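Local coordinates for pyruvate kinase 1 (Trypanosoma brucei brucei, PDB 4KCT), which catalyses the transfer of a phosphoryl group from phosphoenolpyruvate to ADP, yielding pyruvate and ATP, and also has an intrinsic decarboxylase activity, at residues K285-V288 / P292-C295. Sequence-based numbering, arbitrary orientation.
Sequences KCNV and PVIC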
loop_
_atom_site.group_PDB
_atom_site.type_symbol
_atom_site.label_atom_id
_atom_site.label_comp_id
_atom_site.label_asym_id
_atom_site.label_seq_id
_atom_site.Cartn_x
_atom_site.Cartn_y
_atom_site.Cartn_z
ATOM N N LYS A 285 1.753 -20.294 -5.330
ATOM C CA LYS A 285 0.442 -20.922 -5.246
ATOM C C LYS A 285 0.357 -21.879 -4.056
ATOM O O LYS A 285 -0.673 -21.938 -3.384
ATOM C CB LYS A 285 0.088 -21.662 -6.559
ATOM C CG LYS A 285 -0.375 -20.720 -7.691
ATOM C CD LYS A 285 -0.653 -21.517 -8.962
ATOM C CE LYS A 285 -1.220 -20.642 -10.080
ATOM N NZ LYS A 285 -2.629 -20.273 -9.818
ATOM N N CYS A 286 1.409 -22.662 -3.824
ATOM C CA CYS A 286 1.444 -23.534 -2.638
ATOM C C CYS A 286 1.423 -22.756 -1.322
ATOM O O CYS A 286 0.788 -23.190 -0.358
ATOM C CB CYS A 286 2.667 -24.469 -2.675
ATOM S SG CYS A 286 2.516 -25.753 -3.950
ATOM N N ASN A 287 2.192 -21.670 -1.251
ATOM C CA ASN A 287 2.164 -20.786 -0.089
ATOM C C ASN A 287 0.740 -20.277 0.186
ATOM O O ASN A 287 0.311 -20.184 1.350
ATOM C CB ASN A 287 3.087 -19.576 -0.277
ATOM C CG ASN A 287 4.580 -19.939 -0.327
ATOM O OD1 ASN A 287 5.391 -19.097 -0.701
ATOM N ND2 ASN A 287 4.938 -21.182 0.006
ATOM N N VAL A 288 0.053 -19.826 -0.865
ATOM C CA VAL A 288 -1.258 -19.206 -0.683
ATOM C C VAL A 288 -2.294 -20.191 -0.096
ATOM O O VAL A 288 -3.151 -19.790 0.709
ATOM C CB VAL A 288 -1.797 -18.550 -2.005
ATOM C CG1 VAL A 288 -3.304 -18.307 -1.906
ATOM C CG2 VAL A 288 -1.077 -17.223 -2.264
ATOM N N PRO A 292 2.843 -27.845 1.601
ATOM C CA PRO A 292 4.307 -27.803 1.525
ATOM C C PRO A 292 4.812 -27.944 0.079
ATOM O O PRO A 292 4.172 -28.597 -0.758
ATOM C CB PRO A 292 4.748 -29.027 2.366
ATOM C CG PRO A 292 3.506 -29.838 2.594
ATOM C CD PRO A 292 2.373 -28.836 2.585
ATOM N N VAL A 293 5.889 -27.256 -0.228
ATOM C CA VAL A 293 6.444 -27.286 -1.580
ATOM C C VAL A 293 7.965 -27.416 -1.511
ATOM O O VAL A 293 8.599 -26.859 -0.613
ATOM C CB VAL A 293 5.989 -26.065 -2.448
ATOM C CG1 VAL A 293 6.476 -24.723 -1.864
ATOM C CG2 VAL A 293 6.473 -26.218 -3.913
ATOM N N ILE A 294 8.486 -28.341 -2.325
ATOM C CA ILE A 294 9.884 -28.703 -2.344
ATOM C C ILE A 294 10.459 -28.226 -3.689
ATOM O O ILE A 294 9.878 -28.505 -4.755
ATOM C CB ILE A 294 10.004 -30.248 -2.315
ATOM C CG1 ILE A 294 9.286 -30.836 -1.082
ATOM C CG2 ILE A 294 11.452 -30.689 -2.429
ATOM C CD1 ILE A 294 9.190 -32.359 -1.103
ATOM N N CYS A 295 11.578 -27.517 -3.648
ATOM C CA CYS A 295 12.338 -27.218 -4.880
ATOM C C CYS A 295 13.452 -28.269 -5.074
ATOM O O CYS A 295 14.176 -28.575 -4.137
ATOM C CB CYS A 295 12.947 -25.803 -4.794
ATOM S SG CYS A 295 13.751 -25.271 -6.350
#
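Cys286 points its CB almost straight at Val293 CB, while Val293 comes in at a slant; the two CB atoms lie 3.7 Å apart. Their CA atoms stand 6.3 Å apart, a gap that the short cysteine and the compact valine fill. Around this central touch the branches divide the work. Val293 CG1 lies 3.9 Å from Cys286 CB, while Val293 CG2 packs against Cys286 SG at 4.0 Å. With SG anti to its own carbonyl carbon (chi1 -71°), the sulfur extends alongside the valine, 3.8 Å from Val293 CB, and presents an apolar surface to it. No hydrogen bond links the two segments; the join is van der Waals contact between buried groups.

In the TIM barrel of pyruvate kinase, this is where helix 275-289, on the outside of the barrel, turns through a short loop into strand 293-296. Valine suits the strand because its branched CB fits an extended backbone and spreads two methyls over the helix. Further hydrophobic cover comes from Ile259, which both Cys286 and Val293 touch on strand 258-262, and from Ile283, one turn back along the helix, which also packs on Val293. The strand itself is held in the parallel sheet by backbone bonds to Ile259 and Val261 on one neighbour and to Cys327 on the other.

Asn287 starts out away from the strand but swings its amide back, bringing ND2 to 4.3 Å from Val293 CG1. That approach is peripheral: the polar role of ND2 is a hydrogen bond to the carbonyl oxygen of Gly324, which gives this buried amide nitrogen a partner just before strand 327-330.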